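PDB 3PRN: porin from Rhodobacter blasticus, which forms, as a homotrimer, outer-membrane channels that let small hydrophilic solutes of up to about 0.6 kDa diffuse passively. Local coordinates for residues G221-L226 and S242-A247; G108-S113 and N211-G216; A178-T183 and I193-A198; S98-E103 and R238-D243; T251-G256 and V271-A276. The protein carries 1 engineered substitution. All blocks are in the same frame, centred on the assembly; numbering follows the deposited sequence. Where two conformers were deposited one is given.

Contact 1. Residues G221-L226 and S242-A247; sequences GDQVTL and SDIDRA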
# COMPACT_ATOMS: atom_id res chain seq x y z
N GLY A 221 -29.52 -26.47 -1.12
CA GLY A 221 -30.73 -26.56 -1.93
C GLY A 221 -31.41 -25.20 -1.96
O GLY A 221 -30.78 -24.15 -1.64
N ASP A 222 -32.69 -25.11 -2.28
CA ASP A 222 -33.43 -23.88 -2.31
C ASP A 222 -33.57 -23.29 -0.91
O ASP A 222 -33.45 -23.97 0.12
CB ASP A 222 -34.79 -24.06 -2.97
CG ASP A 222 -34.64 -24.47 -4.44
OD1 ASP A 222 -33.53 -24.71 -4.98
OD2 ASP A 222 -35.71 -24.56 -5.10
N GLN A 223 -33.81 -21.98 -0.91
CA GLN A 223 -33.80 -21.27 0.38
C GLN A 223 -34.77 -20.13 0.38
O GLN A 223 -34.97 -19.40 -0.58
CB GLN A 223 -32.32 -20.75 0.51
CG GLN A 223 -32.12 -19.76 1.66
CD GLN A 223 -30.67 -19.33 1.82
OE1 GLN A 223 -29.82 -19.50 0.95
NE2 GLN A 223 -30.36 -18.73 2.99
N VAL A 224 -35.33 -19.87 1.55
CA VAL A 224 -36.23 -18.72 1.66
C VAL A 224 -35.84 -17.97 2.92
O VAL A 224 -35.54 -18.59 3.94
CB VAL A 224 -37.66 -19.31 1.83
CG1 VAL A 224 -38.62 -18.27 2.36
CG2 VAL A 224 -38.11 -19.87 0.49
N THR A 225 -35.81 -16.65 2.81
CA THR A 225 -35.45 -15.81 3.96
C THR A 225 -36.55 -14.74 4.07
O THR A 225 -36.85 -14.09 3.06
CB THR A 225 -34.08 -15.09 3.69
OG1 THR A 225 -33.11 -16.14 3.61
CG2 THR A 225 -33.74 -14.13 4.80
N LEU A 226 -37.06 -14.64 5.26
CA LEU A 226 -38.06 -13.65 5.63
C LEU A 226 -37.41 -12.73 6.66
O LEU A 226 -36.87 -13.17 7.68
CB LEU A 226 -39.32 -14.36 6.17
CG LEU A 226 -40.27 -13.41 6.91
CD1 LEU A 226 -40.97 -12.55 5.87
CD2 LEU A 226 -41.26 -14.24 7.74
N SER A 242 -34.74 -18.04 8.32
CA SER A 242 -34.39 -18.58 6.99
C SER A 242 -34.45 -20.11 7.08
O SER A 242 -34.07 -20.67 8.12
CB SER A 242 -32.99 -18.10 6.54
OG SER A 242 -32.63 -18.45 5.21
N ASP A 243 -34.87 -20.74 6.03
CA ASP A 243 -34.97 -22.15 5.81
C ASP A 243 -34.28 -22.59 4.51
O ASP A 243 -34.44 -21.97 3.43
CB ASP A 243 -36.43 -22.67 5.67
CG ASP A 243 -37.07 -22.62 7.05
OD1 ASP A 243 -36.63 -23.40 7.98
OD2 ASP A 243 -38.02 -21.79 7.28
N ILE A 244 -33.56 -23.69 4.60
CA ILE A 244 -32.96 -24.29 3.42
C ILE A 244 -33.58 -25.69 3.25
O ILE A 244 -34.14 -26.22 4.22
CB ILE A 244 -31.43 -24.35 3.51
CG1 ILE A 244 -30.92 -25.10 4.74
CG2 ILE A 244 -30.89 -22.89 3.55
CD1 ILE A 244 -29.42 -25.30 4.79
N ASP A 245 -33.47 -26.26 2.08
CA ASP A 245 -33.93 -27.59 1.77
C ASP A 245 -33.02 -28.71 2.29
O ASP A 245 -33.50 -29.86 2.25
CB ASP A 245 -34.01 -27.86 0.24
CG ASP A 245 -35.29 -27.31 -0.35
OD1 ASP A 245 -36.30 -27.06 0.36
OD2 ASP A 245 -35.31 -27.06 -1.59
N ARG A 246 -31.78 -28.49 2.67
CA ARG A 246 -30.96 -29.61 3.12
C ARG A 246 -31.67 -30.41 4.22
O ARG A 246 -32.18 -29.94 5.23
CB ARG A 246 -29.60 -29.18 3.58
CG ARG A 246 -28.51 -30.19 3.81
CD ARG A 246 -27.24 -29.43 4.27
NE ARG A 246 -27.33 -29.05 5.64
CZ ARG A 246 -26.88 -27.98 6.31
NH1 ARG A 246 -26.26 -27.00 5.65
NH2 ARG A 246 -27.10 -27.93 7.65
N ALA A 247 -31.60 -31.74 4.03
CA ALA A 247 -32.21 -32.70 4.95
C ALA A 247 -31.69 -32.48 6.37
O ALA A 247 -30.48 -32.49 6.61
CB ALA A 247 -31.70 -34.14 4.57
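At the open end of the beta hairpin made by strands 223-232 and 235-244 of the porin barrel, Gln223 pairs with Ile244, Val224 with Asp243 and Thr225 with Ser242, the two strand segments running antiparallel at 175°. Val224 and Asp243 are the hydrogen-bonded pair: Val224 N donates to Asp243 O at 3.0 Å, and Asp243 N returns a bond to Val224 O at 3.1 Å. Bonding continues beyond the strands, where Asp245 N gives its hydrogen to Asp222 O at 3.0 Å and Asp222 N makes a weak bond to Asp245 OD2. The two acidic side chains lie alongside each other, with Asp222 OD2 4.3 Å from Asp245 OD2, a proximity that may raise the proton affinity of one of them. On the face that carries Gln223, Thr225, Ser242 and Ile244, polar groups converge on one hydroxyl. Because Gln223 CG stands anti to the backbone N (chi1 169°) and the chain is extended beyond it, NE2 reaches Ser242 OG at 3.2 Å, in the plane of its own amide and almost straight (176°). Ser242 OG also lies 2.9 Å from Thr225 OG1, while Ile244 CG2 packs on Gln223 CG. This face looks into the barrel, where Gly108 bonds Thr225 OG1, and Asn215, Asp109 and Gln111 grip the Gln223 amide. Strand 206-214 flanks the hairpin on one side and strand 252-262 on the other.

Contact 2. Residues G108-S113 and N211-G216; sequences GDAQSS and NWYDNG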
# COMPACT_ATOMS: atom_id res chain seq x y z
N GLY A 108 -29.31 -15.87 6.61
CA GLY A 108 -30.34 -15.73 5.58
C GLY A 108 -29.81 -15.22 4.25
O GLY A 108 -30.60 -15.12 3.29
N ASP A 109 -28.50 -14.91 4.15
CA ASP A 109 -27.91 -14.54 2.86
C ASP A 109 -27.84 -15.84 2.02
O ASP A 109 -27.83 -16.95 2.60
CB ASP A 109 -26.47 -14.07 3.11
CG ASP A 109 -26.37 -12.62 3.55
OD1 ASP A 109 -27.36 -11.84 3.55
OD2 ASP A 109 -25.21 -12.21 3.88
N ALA A 110 -27.78 -15.76 0.73
CA ALA A 110 -27.72 -16.91 -0.16
C ALA A 110 -26.59 -17.86 0.22
O ALA A 110 -25.45 -17.44 0.47
CB ALA A 110 -27.48 -16.41 -1.58
N GLN A 111 -26.88 -19.17 0.21
CA GLN A 111 -25.84 -20.15 0.53
C GLN A 111 -25.32 -20.79 -0.76
O GLN A 111 -25.38 -22.01 -0.94
CB GLN A 111 -26.44 -21.26 1.41
CG GLN A 111 -27.08 -20.73 2.68
CD GLN A 111 -26.05 -20.21 3.65
OE1 GLN A 111 -25.17 -20.97 4.06
NE2 GLN A 111 -26.08 -18.95 4.04
N SER A 112 -24.82 -19.97 -1.67
CA SER A 112 -24.25 -20.47 -2.94
C SER A 112 -22.87 -19.85 -3.13
O SER A 112 -22.45 -19.00 -2.32
CB SER A 112 -25.17 -20.13 -4.10
OG SER A 112 -25.55 -18.76 -4.04
N SER A 113 -22.13 -20.32 -4.08
CA SER A 113 -20.80 -19.84 -4.44
C SER A 113 -20.92 -19.05 -5.73
O SER A 113 -21.50 -19.51 -6.71
CB SER A 113 -19.89 -21.01 -4.85
OG SER A 113 -19.45 -21.71 -3.69
N ASN A 211 -36.89 -13.07 0.42
CA ASN A 211 -35.97 -13.43 -0.63
C ASN A 211 -36.01 -14.96 -0.81
O ASN A 211 -36.03 -15.68 0.21
CB ASN A 211 -34.53 -13.06 -0.22
CG ASN A 211 -34.33 -11.55 -0.15
OD1 ASN A 211 -35.03 -10.78 -0.83
ND2 ASN A 211 -33.38 -11.09 0.67
N TRP A 212 -36.00 -15.40 -2.03
CA TRP A 212 -35.99 -16.80 -2.39
C TRP A 212 -34.75 -17.08 -3.22
O TRP A 212 -34.45 -16.27 -4.13
CB TRP A 212 -37.28 -17.08 -3.24
CG TRP A 212 -37.21 -18.48 -3.81
CD1 TRP A 212 -37.51 -19.66 -3.15
CD2 TRP A 212 -36.73 -18.86 -5.11
NE1 TRP A 212 -37.24 -20.74 -3.98
CE2 TRP A 212 -36.76 -20.26 -5.19
CE3 TRP A 212 -36.25 -18.13 -6.20
CZ2 TRP A 212 -36.38 -20.95 -6.34
CZ3 TRP A 212 -35.85 -18.82 -7.34
CH2 TRP A 212 -35.92 -20.21 -7.40
N TYR A 213 -34.04 -18.18 -2.99
CA TYR A 213 -32.91 -18.51 -3.84
C TYR A 213 -32.96 -19.96 -4.35
O TYR A 213 -33.35 -20.88 -3.59
CB TYR A 213 -31.58 -18.48 -3.01
CG TYR A 213 -31.34 -17.08 -2.46
CD1 TYR A 213 -30.71 -16.12 -3.27
CD2 TYR A 213 -31.73 -16.75 -1.21
CE1 TYR A 213 -30.53 -14.83 -2.77
CE2 TYR A 213 -31.54 -15.48 -0.70
CZ TYR A 213 -30.94 -14.51 -1.51
OH TYR A 213 -30.77 -13.27 -0.96
N ASP A 214 -32.36 -20.14 -5.48
CA ASP A 214 -31.96 -21.43 -6.01
C ASP A 214 -30.41 -21.39 -5.89
O ASP A 214 -29.81 -20.54 -6.55
CB ASP A 214 -32.35 -21.60 -7.45
CG ASP A 214 -31.87 -22.92 -8.02
OD1 ASP A 214 -30.80 -23.47 -7.66
OD2 ASP A 214 -32.62 -23.42 -8.90
N ASN A 215 -29.85 -22.20 -5.03
CA ASN A 215 -28.48 -22.24 -4.67
C ASN A 215 -27.63 -23.14 -5.53
O ASN A 215 -26.51 -23.45 -5.20
CB ASN A 215 -28.24 -22.50 -3.17
CG ASN A 215 -28.72 -21.33 -2.34
OD1 ASN A 215 -28.30 -20.17 -2.54
ND2 ASN A 215 -29.54 -21.55 -1.31
N GLY A 216 -28.16 -23.49 -6.72
CA GLY A 216 -27.38 -24.28 -7.66
C GLY A 216 -26.84 -25.59 -7.11
O GLY A 216 -27.64 -26.39 -6.60
O HOH W 1 -31.21 -12.91 1.79
O HOH W 2 -28.00 -18.70 -4.82
O HOH W 3 -23.73 -22.54 -5.34
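The phenol ring of Tyr213 is covered on one face by Ala110, whose CB makes a CH-pi contact 3.7 Å from the ring centroid of Tyr213 and only 16° off its normal, displaced toward the rim. On the opposite side, Phe195 presents its own ring, shifted laterally with the two planes about 20° apart. At the edge, in the ring plane, a water lies 2.8 Å from Tyr213 OH; it accepts from Asn211 ND2 at 3.0 Å and donates to Gly108 O. Tyr213 OH is also hydrogen-bonded to Thr95 OG1. The second flat group is the Asn215 amide. Its CG lies beside its backbone N (chi1 -67°), which turns the amide toward Gln111 and Ser112. Asn215 OD1 takes a hydrogen from a second water at 2.7 Å, and this water in turn accepts from Ser112 OG at 2.6 Å and donates to Asp214 O, so the loop and residues 214-215 are joined through solvent. A third water bridges Ser113 N and Asn215 O. Just beyond, Asp214 OD1 accepts from Gly216 N at 2.8 Å in an Asx turn. Residues 108-113 belong to the long loop that, as in other porins, folds inward to narrow the pore. The loop rests here on the inner side of strand 206-214, between strands 193-200 and 223-232; Asn215 ND2 reaches on to Gly221 O and Gln223 OE1, and the short helix 88-91 packs Phe89 against Tyr213 and Ser112.

Contact 3. Residues A178-T183 and I193-A198; sequences AAAYTT and IAFVGA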
# COMPACT_ATOMS: atom_id res chain seq x y z
N ALA A 178 -36.67 -7.48 -7.05
CA ALA A 178 -35.31 -7.70 -7.55
C ALA A 178 -35.21 -9.16 -7.99
O ALA A 178 -35.86 -10.02 -7.42
CB ALA A 178 -34.29 -7.40 -6.45
N ALA A 179 -34.40 -9.41 -8.99
CA ALA A 179 -34.21 -10.78 -9.46
C ALA A 179 -32.80 -10.86 -10.06
O ALA A 179 -32.28 -9.84 -10.57
CB ALA A 179 -35.28 -11.07 -10.51
N ALA A 180 -32.24 -12.03 -10.02
CA ALA A 180 -30.90 -12.24 -10.55
C ALA A 180 -30.76 -13.70 -10.97
O ALA A 180 -31.33 -14.57 -10.32
CB ALA A 180 -29.86 -11.92 -9.49
N TYR A 181 -29.91 -13.93 -11.96
CA TYR A 181 -29.64 -15.27 -12.44
C TYR A 181 -28.19 -15.31 -12.90
O TYR A 181 -27.79 -14.37 -13.62
CB TYR A 181 -30.59 -15.57 -13.64
CG TYR A 181 -30.35 -16.96 -14.20
CD1 TYR A 181 -30.84 -18.06 -13.52
CD2 TYR A 181 -29.66 -17.16 -15.37
CE1 TYR A 181 -30.65 -19.36 -14.00
CE2 TYR A 181 -29.50 -18.44 -15.89
CZ TYR A 181 -29.96 -19.53 -15.18
OH TYR A 181 -29.77 -20.82 -15.67
N THR A 182 -27.44 -16.30 -12.58
CA THR A 182 -26.05 -16.46 -12.94
C THR A 182 -25.75 -17.88 -13.36
O THR A 182 -26.06 -18.79 -12.58
CB THR A 182 -25.13 -16.13 -11.70
OG1 THR A 182 -25.38 -14.75 -11.39
CG2 THR A 182 -23.67 -16.33 -12.04
N THR A 183 -25.16 -18.09 -14.54
CA THR A 183 -24.84 -19.44 -14.96
C THR A 183 -23.35 -19.69 -14.70
O THR A 183 -22.48 -18.79 -14.78
CB THR A 183 -25.21 -19.70 -16.44
OG1 THR A 183 -24.45 -18.78 -17.23
CG2 THR A 183 -26.64 -19.33 -16.76
N ILE A 193 -27.45 -20.35 -10.46
CA ILE A 193 -28.12 -19.87 -9.26
C ILE A 193 -29.11 -18.78 -9.57
O ILE A 193 -29.03 -18.15 -10.63
CB ILE A 193 -27.06 -19.44 -8.21
CG1 ILE A 193 -26.21 -18.25 -8.73
CG2 ILE A 193 -26.21 -20.65 -7.85
CD1 ILE A 193 -25.22 -17.76 -7.66
N ALA A 194 -30.08 -18.55 -8.70
CA ALA A 194 -31.08 -17.53 -9.03
C ALA A 194 -31.64 -16.94 -7.74
O ALA A 194 -31.62 -17.59 -6.72
CB ALA A 194 -32.25 -18.07 -9.84
N PHE A 195 -32.14 -15.75 -7.84
CA PHE A 195 -32.69 -15.02 -6.73
C PHE A 195 -33.92 -14.24 -7.18
O PHE A 195 -33.96 -13.63 -8.25
CB PHE A 195 -31.64 -14.00 -6.24
CG PHE A 195 -32.18 -12.81 -5.50
CD1 PHE A 195 -32.86 -12.99 -4.29
CD2 PHE A 195 -31.90 -11.51 -5.92
CE1 PHE A 195 -33.30 -11.90 -3.55
CE2 PHE A 195 -32.37 -10.42 -5.21
CZ PHE A 195 -33.02 -10.59 -4.00
N VAL A 196 -34.92 -14.21 -6.30
CA VAL A 196 -36.06 -13.34 -6.56
C VAL A 196 -36.44 -12.78 -5.18
O VAL A 196 -36.45 -13.58 -4.23
CB VAL A 196 -37.29 -14.10 -7.10
CG1 VAL A 196 -38.43 -13.11 -7.23
CG2 VAL A 196 -36.98 -14.71 -8.48
N GLY A 197 -36.62 -11.49 -5.09
CA GLY A 197 -36.98 -10.95 -3.79
C GLY A 197 -37.96 -9.80 -3.92
O GLY A 197 -38.09 -9.14 -4.95
N ALA A 198 -38.60 -9.48 -2.81
CA ALA A 198 -39.50 -8.34 -2.78
C ALA A 198 -39.54 -7.83 -1.36
O ALA A 198 -39.25 -8.58 -0.40
CB ALA A 198 -40.86 -8.85 -3.24
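Three pairs of reciprocal backbone hydrogen bonds join Ala178 to Gly197, Ala180 to Phe195 and Thr182 to Ile193. The middle pair is even, with Ala180 N to Phe195 O and Phe195 N to Ala180 O both at 2.9 Å; at the outer end Ile193 N meets Thr182 O at 3.0 Å. Between these pairs come the non-hydrogen-bonded ones, Ala179 with Val196 and Tyr181 with Ala194, where CA-H groups lean on carbonyls: Ala179 CA is 3.1 Å from Phe195 O. Strands 175-183 and 193-200 thus form a regular antiparallel beta hairpin, two adjoining staves of the barrel wall. On its inward side Phe195 dominates. With CG anti to its backbone N (chi1 156°), its ring reaches back along the neighbouring strand, bringing CE2 to 3.8 Å from Ala178 CB while Ala180 CB sits at the ring edge. Gly197 N lies over one face of that ring, close above its rim. Farther along the same side, Thr182 CB touches Ile193 CG1 at 3.8 Å, and Phe89 of helix 88-91 covers Ala180, Thr182, Ile193 and Phe195. On the outer surface, Ala194 CB meets the Tyr181 ring at its edge, in plane, 3.9 Å from Tyr181 CD1.

Contact 4. Residues S98-E103 and R238-D243; sequences SEMGYE and RAYVSD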
# COMPACT_ATOMS: atom_id res chain seq x y z
N SER A 98 -31.13 -8.81 4.91
CA SER A 98 -31.40 -9.39 6.22
C SER A 98 -30.17 -9.28 7.14
O SER A 98 -30.27 -9.55 8.35
CB SER A 98 -31.86 -10.85 6.09
OG SER A 98 -30.78 -11.71 5.79
N GLU A 99 -29.02 -8.82 6.61
CA GLU A 99 -27.80 -8.72 7.43
C GLU A 99 -27.98 -7.84 8.65
O GLU A 99 -28.75 -6.89 8.68
CB GLU A 99 -26.60 -8.28 6.57
CG GLU A 99 -26.18 -9.41 5.61
CD GLU A 99 -25.12 -8.96 4.60
OE1 GLU A 99 -24.88 -7.73 4.51
OE2 GLU A 99 -24.52 -9.83 3.91
N MET A 100 -27.22 -8.12 9.71
CA MET A 100 -27.27 -7.41 10.96
C MET A 100 -25.97 -7.56 11.77
O MET A 100 -25.11 -8.35 11.36
CB MET A 100 -28.43 -7.98 11.82
CG MET A 100 -28.42 -9.52 11.81
SD MET A 100 -29.53 -10.19 13.10
CE MET A 100 -31.10 -9.79 12.39
N GLY A 101 -25.87 -6.80 12.84
CA GLY A 101 -24.68 -6.83 13.68
C GLY A 101 -23.59 -5.92 13.05
O GLY A 101 -23.72 -5.47 11.88
N TYR A 102 -22.51 -5.68 13.80
CA TYR A 102 -21.48 -4.77 13.27
C TYR A 102 -20.68 -5.38 12.14
O TYR A 102 -19.96 -4.63 11.44
CB TYR A 102 -20.59 -4.28 14.41
CG TYR A 102 -19.38 -5.07 14.80
CD1 TYR A 102 -19.49 -6.20 15.57
CD2 TYR A 102 -18.09 -4.68 14.36
CE1 TYR A 102 -18.37 -6.90 15.99
CE2 TYR A 102 -16.96 -5.41 14.72
CZ TYR A 102 -17.11 -6.49 15.57
OH TYR A 102 -16.07 -7.23 15.96
N GLU A 103 -20.85 -6.67 11.84
CA GLU A 103 -20.13 -7.22 10.69
C GLU A 103 -21.07 -7.51 9.54
O GLU A 103 -20.60 -8.19 8.61
CB GLU A 103 -19.36 -8.48 11.09
CG GLU A 103 -18.36 -8.16 12.20
CD GLU A 103 -17.82 -9.46 12.81
OE1 GLU A 103 -18.63 -10.24 13.38
OE2 GLU A 103 -16.62 -9.65 12.68
N ARG A 238 -33.73 -5.30 13.96
CA ARG A 238 -33.79 -6.18 12.79
C ARG A 238 -34.02 -7.64 13.18
O ARG A 238 -33.56 -8.07 14.24
CB ARG A 238 -32.36 -6.19 12.13
CG ARG A 238 -31.97 -4.82 11.60
CD ARG A 238 -30.57 -4.84 10.98
NE ARG A 238 -30.18 -3.51 10.56
CZ ARG A 238 -30.58 -2.91 9.45
NH1 ARG A 238 -31.39 -3.52 8.60
NH2 ARG A 238 -30.16 -1.68 9.15
N ALA A 239 -34.66 -8.40 12.29
CA ALA A 239 -34.88 -9.82 12.54
C ALA A 239 -34.96 -10.57 11.23
O ALA A 239 -35.28 -9.99 10.20
CB ALA A 239 -36.20 -10.03 13.30
N TYR A 240 -34.75 -11.88 11.22
CA TYR A 240 -34.94 -12.71 10.06
C TYR A 240 -35.13 -14.17 10.47
O TYR A 240 -34.71 -14.53 11.58
CB TYR A 240 -33.77 -12.68 9.03
CG TYR A 240 -32.48 -13.29 9.53
CD1 TYR A 240 -32.26 -14.67 9.32
CD2 TYR A 240 -31.49 -12.56 10.15
CE1 TYR A 240 -31.09 -15.28 9.75
CE2 TYR A 240 -30.29 -13.18 10.57
CZ TYR A 240 -30.10 -14.52 10.37
OH TYR A 240 -28.97 -15.21 10.78
N VAL A 241 -35.70 -14.96 9.57
CA VAL A 241 -35.82 -16.37 9.76
C VAL A 241 -35.44 -16.93 8.38
O VAL A 241 -35.81 -16.24 7.41
CB VAL A 241 -37.26 -16.83 10.08
CG1 VAL A 241 -37.31 -18.31 10.38
CG2 VAL A 241 -37.83 -16.00 11.23
N SER A 242 -34.74 -18.04 8.32
CA SER A 242 -34.39 -18.58 6.99
C SER A 242 -34.45 -20.11 7.08
O SER A 242 -34.07 -20.67 8.12
CB SER A 242 -32.99 -18.10 6.54
OG SER A 242 -32.63 -18.45 5.21
N ASP A 243 -34.87 -20.74 6.03
CA ASP A 243 -34.97 -22.15 5.81
C ASP A 243 -34.28 -22.59 4.51
O ASP A 243 -34.44 -21.97 3.43
CB ASP A 243 -36.43 -22.67 5.67
CG ASP A 243 -37.07 -22.62 7.05
OD1 ASP A 243 -36.63 -23.40 7.98
OD2 ASP A 243 -38.02 -21.79 7.28
O HOH W 4 -32.85 -8.63 9.20
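Met100, Tyr240 and Arg238 carry this contact, in which the long loop folded into the barrel, a hallmark of the porin fold and the part that narrows the channel, lies against the inner side of strand 235-244. Met100 does most of the touching. Its chain leaves the backbone with CG between N and the carbonyl carbon (chi1 46°) and bends at the last torsion, which swings the methyl group in toward the strand. Met100 CE arrives at the edge of the phenol ring, near its plane, 3.6 Å from Tyr240 CD2. The sulfur lies beside the same edge, nearer CE2: Met100 SD is 5.2 Å from the Tyr240 ring centroid and 75° off the normal, an edge-on Met-aromatic contact. The same methyl group touches Arg238 CB at 3.8 Å and Arg238 O at 3.5 Å, so it sits in the notch between two residues that point inward from one strand. Arg238 stretches from CG to NE past the loop, its CD 3.6 Å from Glu99 O and 3.9 Å from Met100 CB, and its NE forms a salt bridge with Asp258. Tyr240 is held at its far end, where OH is bonded to both Gln272 OE1 and Phe107 N; this should fix the ring edge that Met100 meets. At the other end of the side chain, Tyr240 CB packs against Ser98 CB at 4.0 Å.

Contact 5. Residues T251-G256 and V271-A276; sequences TAYGIG and VQSGFA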
# COMPACT_ATOMS: atom_id res chain seq x y z
N THR A 251 -34.00 -24.35 11.38
CA THR A 251 -34.37 -23.03 10.89
C THR A 251 -33.36 -22.04 11.45
O THR A 251 -33.04 -22.10 12.66
CB THR A 251 -35.79 -22.66 11.41
OG1 THR A 251 -36.69 -23.57 10.75
CG2 THR A 251 -36.22 -21.26 10.97
N ALA A 252 -32.83 -21.19 10.57
CA ALA A 252 -31.87 -20.20 11.08
C ALA A 252 -32.68 -18.93 11.40
O ALA A 252 -33.70 -18.65 10.76
CB ALA A 252 -30.88 -19.84 9.97
N TYR A 253 -32.21 -18.21 12.37
CA TYR A 253 -32.85 -16.97 12.76
C TYR A 253 -31.84 -16.02 13.40
O TYR A 253 -30.76 -16.33 13.84
CB TYR A 253 -34.09 -17.16 13.67
CG TYR A 253 -33.73 -17.88 14.93
CD1 TYR A 253 -33.75 -19.28 14.98
CD2 TYR A 253 -33.37 -17.17 16.06
CE1 TYR A 253 -33.40 -19.94 16.15
CE2 TYR A 253 -33.01 -17.83 17.25
CZ TYR A 253 -33.03 -19.21 17.27
OH TYR A 253 -32.69 -19.87 18.45
N GLY A 254 -32.28 -14.73 13.43
CA GLY A 254 -31.40 -13.73 14.06
C GLY A 254 -32.19 -12.50 14.48
O GLY A 254 -33.20 -12.13 13.89
N ILE A 255 -31.70 -11.85 15.50
CA ILE A 255 -32.27 -10.63 16.02
C ILE A 255 -31.12 -9.67 16.33
O ILE A 255 -30.06 -10.04 16.84
CB ILE A 255 -33.16 -10.88 17.25
CG1 ILE A 255 -33.80 -9.55 17.67
CG2 ILE A 255 -32.32 -11.46 18.36
CD1 ILE A 255 -33.89 -9.44 19.19
N GLY A 256 -31.26 -8.40 15.89
CA GLY A 256 -30.17 -7.47 16.18
C GLY A 256 -30.72 -6.04 16.29
O GLY A 256 -31.89 -5.73 16.06
N VAL A 271 -27.57 -11.46 17.64
CA VAL A 271 -27.48 -12.81 18.21
C VAL A 271 -28.12 -13.66 17.11
O VAL A 271 -29.21 -13.34 16.62
CB VAL A 271 -28.08 -12.88 19.60
CG1 VAL A 271 -29.59 -12.78 19.53
CG2 VAL A 271 -27.63 -14.11 20.37
N GLN A 272 -27.44 -14.68 16.60
CA GLN A 272 -27.96 -15.45 15.49
C GLN A 272 -27.76 -16.94 15.68
O GLN A 272 -26.86 -17.39 16.38
CB GLN A 272 -27.24 -15.01 14.18
CG GLN A 272 -27.45 -13.53 13.86
CD GLN A 272 -26.75 -13.11 12.59
OE1 GLN A 272 -26.91 -13.71 11.52
NE2 GLN A 272 -25.90 -12.08 12.66
N SER A 273 -28.61 -17.72 15.04
CA SER A 273 -28.55 -19.20 15.16
C SER A 273 -28.58 -19.80 13.76
O SER A 273 -29.48 -19.44 12.97
CB SER A 273 -29.74 -19.61 16.05
OG SER A 273 -29.68 -20.99 16.34
N GLY A 274 -27.62 -20.66 13.42
CA GLY A 274 -27.47 -21.21 12.12
C GLY A 274 -28.25 -22.45 11.72
O GLY A 274 -29.04 -22.97 12.52
N PHE A 275 -28.02 -22.94 10.51
CA PHE A 275 -28.71 -24.13 10.01
C PHE A 275 -28.22 -25.43 10.69
O PHE A 275 -28.94 -26.43 10.65
CB PHE A 275 -28.55 -24.28 8.50
CG PHE A 275 -29.05 -23.07 7.74
CD1 PHE A 275 -30.38 -22.79 7.65
CD2 PHE A 275 -28.10 -22.22 7.11
CE1 PHE A 275 -30.86 -21.71 6.91
CE2 PHE A 275 -28.57 -21.13 6.42
CZ PHE A 275 -29.94 -20.85 6.30
N ALA A 276 -27.06 -25.39 11.33
CA ALA A 276 -26.52 -26.54 12.05
C ALA A 276 -26.47 -26.22 13.54
O ALA A 276 -25.60 -26.67 14.27
CB ALA A 276 -25.11 -26.87 11.55
O HOH W 5 -31.04 -22.38 14.31
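Tyr253 lays the face of its ring over Ser273, whose CB stands 3.8 Å from the Tyr253 ring centroid and 22° off the normal, a CH-pi contact displaced toward the rim. The torsion responsible places Tyr253 CG between its backbone N and carbonyl carbon (chi1 59°), which folds the ring across to the next strand. Beneath the ring the backbones are bonded reciprocally, Ser273 N to Tyr253 O at 2.8 Å and Tyr253 N to Ser273 O at 3.1 Å. Ile255 and Val271 form the next hydrogen-bonded pair, and their side chains lie next to each other, pointing the same way. These are the antiparallel strands 252-262 and 265-273, a hairpin of the barrel wall; a bound detergent molecule touches Ile255, in keeping with an outer surface that faces lipid. On the inward side, Gly254 lets Gln272 CG come to 4.0 Å from Gly254 CA, and the Gln272 amide goes on to bond Tyr240 OH through OE1 and Ser105 OG through NE2. Where the strands give way to loop, Ala252 CB sits over one face of Phe275, 3.9 Å from the Phe275 ring centroid. The ring itself packs on Ser242 and Ile244 of strand 235-244. A water bridges the ends of the two segments, accepting from Ser273 OG at 2.8 Å and donating to Thr251 O at 2.6 Å and Gly274 O at 2.7 Å.

From the N terminus, the inward-folded loop supplies the first partners of contacts 4 and 2, which illustrate how long-range closures can enclose local ones. Contact 3 closes a hairpin inside the span of contact 2, and contact 2, ending at 211-216, lies wholly within the span of contact 4. Contact 1 opens next, still inside contact 4, and ends on the same strand, the two sharing Ser242 and Asp243. Contact 5 follows in series. Contacts 1, 3 and 5 thus join neighbouring strands of the wall, whereas contacts 2 and 4 fasten the loop to strands 206-214 and 235-244; contacts 4 and 5 meet through Tyr240 and Gln272, contacts 1 and 2 through Thr225 and Gly108.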